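Local coordinates for capsular polysaccharide export system protein KpsC (Thermosulfurimonas dismutans, PDB 6MGD), which transfers Kdo in beta 2,7 linkage, probably from CMP-Kdo, in what is likely a step of building the glycolipid anchor of bacterial capsules, at residues 263-271 / 283-293. Residues are numbered along the deposited sequence; the frame is centred on the assembly and turned at random.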
loop_
_atom_site.group_PDB
_atom_site.type_symbol
_atom_site.label_atom_id
_atom_site.label_comp_id
_atom_site.label_asym_id
_atom_site.label_seq_id
_atom_site.Cartn_x
_atom_site.Cartn_y
_atom_site.Cartn_z
ATOM N N PRO A 263 8.949 -0.931 -0.422
ATOM C CA PRO A 263 7.541 -0.544 -0.552
ATOM C C PRO A 263 7.379 0.552 -1.592
ATOM O O PRO A 263 8.351 1.089 -2.135
ATOM C CB PRO A 263 7.173 -0.047 0.848
ATOM C CG PRO A 263 8.466 0.405 1.430
ATOM C CD PRO A 263 9.513 -0.530 0.881
ATOM N N PHE A 264 6.116 0.898 -1.861
ATOM C CA PHE A 264 5.815 1.858 -2.917
ATOM C C PHE A 264 6.367 3.244 -2.616
ATOM O O PHE A 264 6.578 4.027 -3.548
ATOM C CB PHE A 264 4.299 1.925 -3.156
ATOM C CG PHE A 264 3.535 2.710 -2.114
ATOM C CD1 PHE A 264 2.982 2.075 -1.015
ATOM C CD2 PHE A 264 3.342 4.080 -2.253
ATOM C CE1 PHE A 264 2.268 2.792 -0.062
ATOM C CE2 PHE A 264 2.635 4.802 -1.304
ATOM C CZ PHE A 264 2.095 4.159 -0.209
ATOM N N TYR A 265 6.605 3.563 -1.346
ATOM C CA TYR A 265 7.124 4.864 -0.952
ATOM C C TYR A 265 8.637 4.871 -0.782
ATOM O O TYR A 265 9.196 5.896 -0.386
ATOM C CB TYR A 265 6.447 5.335 0.344
ATOM C CG TYR A 265 6.426 4.303 1.453
ATOM C CD1 TYR A 265 5.393 3.377 1.547
ATOM C CD2 TYR A 265 7.436 4.255 2.405
ATOM C CE1 TYR A 265 5.368 2.431 2.554
ATOM C CE2 TYR A 265 7.419 3.312 3.416
ATOM C CZ TYR A 265 6.384 2.404 3.486
ATOM O OH TYR A 265 6.362 1.463 4.488
ATOM N N ALA A 266 9.309 3.765 -1.082
ATOM C CA ALA A 266 10.756 3.682 -0.958
ATOM C C ALA A 266 11.436 4.091 -2.262
ATOM O O ALA A 266 10.819 4.130 -3.330
ATOM C CB ALA A 266 11.185 2.267 -0.567
ATOM N N GLY A 267 12.727 4.400 -2.156
ATOM C CA GLY A 267 13.520 4.800 -3.296
ATOM C C GLY A 267 13.420 6.258 -3.681
ATOM O O GLY A 267 14.163 6.696 -4.569
ATOM N N TYR A 268 12.538 7.031 -3.044
ATOM C CA TYR A 268 12.318 8.428 -3.395
ATOM C C TYR A 268 12.995 9.395 -2.428
ATOM O O TYR A 268 12.678 10.588 -2.432
ATOM C CB TYR A 268 10.820 8.724 -3.474
ATOM C CG TYR A 268 10.083 7.894 -4.501
ATOM C CD1 TYR A 268 10.295 8.089 -5.860
ATOM C CD2 TYR A 268 9.170 6.923 -4.112
ATOM C CE1 TYR A 268 9.622 7.335 -6.803
ATOM C CE2 TYR A 268 8.492 6.163 -5.048
ATOM C CZ TYR A 268 8.721 6.374 -6.392
ATOM O OH TYR A 268 8.050 5.623 -7.330
ATOM N N GLY A 269 13.915 8.904 -1.596
ATOM C CA GLY A 269 14.671 9.751 -0.701
ATOM C C GLY A 269 13.932 10.229 0.528
ATOM O O GLY A 269 14.555 10.855 1.397
ATOM N N LEU A 270 12.628 9.977 0.632
ATOM C CA LEU A 270 11.898 10.298 1.851
ATOM C C LEU A 270 12.185 9.309 2.970
ATOM O O LEU A 270 11.964 9.632 4.142
ATOM C CB LEU A 270 10.394 10.342 1.570
ATOM C CG LEU A 270 9.930 11.455 0.631
ATOM C CD1 LEU A 270 8.451 11.309 0.304
ATOM C CD2 LEU A 270 10.217 12.817 1.245
ATOM N N THR A 271 12.675 8.121 2.633
ATOM C CA THR A 271 13.025 7.099 3.603
ATOM C C THR A 271 14.479 6.692 3.408
ATOM O O THR A 271 14.983 6.651 2.281
ATOM C CB THR A 271 12.131 5.863 3.464
ATOM O OG1 THR A 271 12.462 5.171 2.254
ATOM C CG2 THR A 271 10.668 6.264 3.412
ATOM N N LYS A 283 14.246 12.017 -6.351
ATOM C CA LYS A 283 14.051 12.493 -4.988
ATOM C C LYS A 283 12.763 13.308 -4.942
ATOM O O LYS A 283 12.644 14.324 -5.634
ATOM C CB LYS A 283 15.244 13.331 -4.526
ATOM C CG LYS A 283 15.074 13.978 -3.159
ATOM C CD LYS A 283 15.059 12.938 -2.058
ATOM C CE LYS A 283 14.886 13.572 -0.687
ATOM N NZ LYS A 283 13.595 14.305 -0.567
ATOM N N LEU A 284 11.801 12.859 -4.139
ATOM C CA LEU A 284 10.488 13.482 -4.064
ATOM C C LEU A 284 10.277 14.151 -2.712
ATOM O O LEU A 284 10.963 13.856 -1.729
ATOM C CB LEU A 284 9.378 12.452 -4.302
ATOM C CG LEU A 284 9.233 11.853 -5.702
ATOM C CD1 LEU A 284 8.109 10.831 -5.718
ATOM C CD2 LEU A 284 8.981 12.943 -6.730
ATOM N N SER A 285 9.313 15.064 -2.678
ATOM C CA SER A 285 8.838 15.647 -1.434
ATOM C C SER A 285 7.590 14.904 -0.970
ATOM O O SER A 285 6.955 14.171 -1.731
ATOM C CB SER A 285 8.544 17.140 -1.604
ATOM O OG SER A 285 7.342 17.344 -2.326
ATOM N N LEU A 286 7.244 15.099 0.304
ATOM C CA LEU A 286 6.079 14.415 0.857
ATOM C C LEU A 286 4.804 14.783 0.109
ATOM O O LEU A 286 3.904 13.947 -0.031
ATOM C CB LEU A 286 5.939 14.735 2.346
ATOM C CG LEU A 286 4.861 13.955 3.103
ATOM C CD1 LEU A 286 5.144 12.463 3.049
ATOM C CD2 LEU A 286 4.750 14.430 4.545
ATOM N N GLN A 287 4.713 16.019 -0.391
ATOM C CA GLN A 287 3.532 16.423 -1.146
ATOM C C GLN A 287 3.472 15.726 -2.499
ATOM O O GLN A 287 2.393 15.318 -2.944
ATOM C CB GLN A 287 3.518 17.941 -1.322
ATOM C CG GLN A 287 3.410 18.709 -0.018
ATOM C CD GLN A 287 3.698 20.184 -0.191
ATOM O OE1 GLN A 287 3.755 20.689 -1.313
ATOM N NE2 GLN A 287 3.888 20.884 0.920
ATOM N N GLU A 288 4.618 15.586 -3.172
ATOM C CA GLU A 288 4.641 14.854 -4.434
ATOM C C GLU A 288 4.214 13.406 -4.231
ATOM O O GLU A 288 3.435 12.864 -5.023
ATOM C CB GLU A 288 6.036 14.924 -5.060
ATOM C CG GLU A 288 6.553 16.340 -5.277
ATOM C CD GLU A 288 7.930 16.372 -5.916
ATOM O OE1 GLU A 288 8.016 16.253 -7.157
ATOM O OE2 GLU A 288 8.926 16.509 -5.176
ATOM N N LEU A 289 4.704 12.772 -3.162
ATOM C CA LEU A 289 4.311 11.399 -2.858
ATOM C C LEU A 289 2.811 11.306 -2.603
ATOM O O LEU A 289 2.123 10.446 -3.165
ATOM C CB LEU A 289 5.094 10.892 -1.645
ATOM C CG LEU A 289 5.504 9.416 -1.551
ATOM C CD1 LEU A 289 5.577 8.972 -0.092
ATOM C CD2 LEU A 289 4.593 8.494 -2.353
ATOM N N VAL A 290 2.286 12.196 -1.757
ATOM C CA VAL A 290 0.870 12.153 -1.405
ATOM C C VAL A 290 0.002 12.460 -2.619
ATOM O O VAL A 290 -0.988 11.764 -2.881
ATOM C CB VAL A 290 0.590 13.118 -0.237
ATOM C CG1 VAL A 290 -0.908 13.346 -0.072
ATOM C CG2 VAL A 290 1.197 12.569 1.047
ATOM N N ALA A 291 0.359 13.497 -3.384
ATOM C CA ALA A 291 -0.416 13.841 -4.572
ATOM C C ALA A 291 -0.473 12.686 -5.562
ATOM O O ALA A 291 -1.481 12.513 -6.255
ATOM C CB ALA A 291 0.168 15.083 -5.243
ATOM N N GLY A 292 0.588 11.885 -5.639
ATOM C CA GLY A 292 0.612 10.755 -6.546
ATOM C C GLY A 292 -0.058 9.519 -5.982
ATOM O O GLY A 292 -0.900 8.906 -6.645
ATOM N N ALA A 293 0.297 9.151 -4.750
ATOM C CA ALA A 293 -0.191 7.903 -4.172
ATOM C C ALA A 293 -1.645 8.005 -3.722
ATOM O O ALA A 293 -2.402 7.036 -3.851
ATOM C CB ALA A 293 0.696 7.488 -2.998
#
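Tyr268 and Leu284 meet through main chain and side chain. The one hydrogen bond joining 263-271 to 283-293 runs from Leu284 N to Tyr268 O at 3.0 Å, nearly straight at 170°. Beside it, Leu284 CD1 sits over one face of the Tyr268 ring, 3.9 Å from its centroid and 28° off the normal, a CH-pi contact.

Within 283-293, local bonds shape the lead-in to the helix. With CG anti to the backbone N (chi1 175°) and bends at chi2 and chi4, Lys283 brings NZ to Leu284 O at 2.9 Å; its aliphatic chain lies against Gly269 across the contact. In the Ser285-Glu288 capping box, Ser285 N meets Glu288 OE2 from above the carboxylate plane at 2.9 Å; Glu288 N to Ser285 OG, 3.4 Å, is weak.

Apolar packing pairs Leu270 with Leu289, running opposite ways with their CD1 atoms 3.7 Å apart; Leu289 CD1 also meets Tyr265 CB. Phe264 CE2 reaches Ala293 CB at 3.7 Å. Separately, Leu270 CD2 closely approaches the carbonyl oxygen Leu284 O, 3.2 Å. Cutting Leu270 back to an alanine is likely to strip Leu289 CD1 of its methyl partner and leave a gap beside Leu284 O.

The contact ties the loop between parallel strands 257-259 and 272-273 to helix 286-296 in this GT-B-clan protein. Helix 105-112 touches Tyr268 and Leu284, helix 246-253 Tyr265 and Leu289, and helix 117-132 Leu286 and Val290.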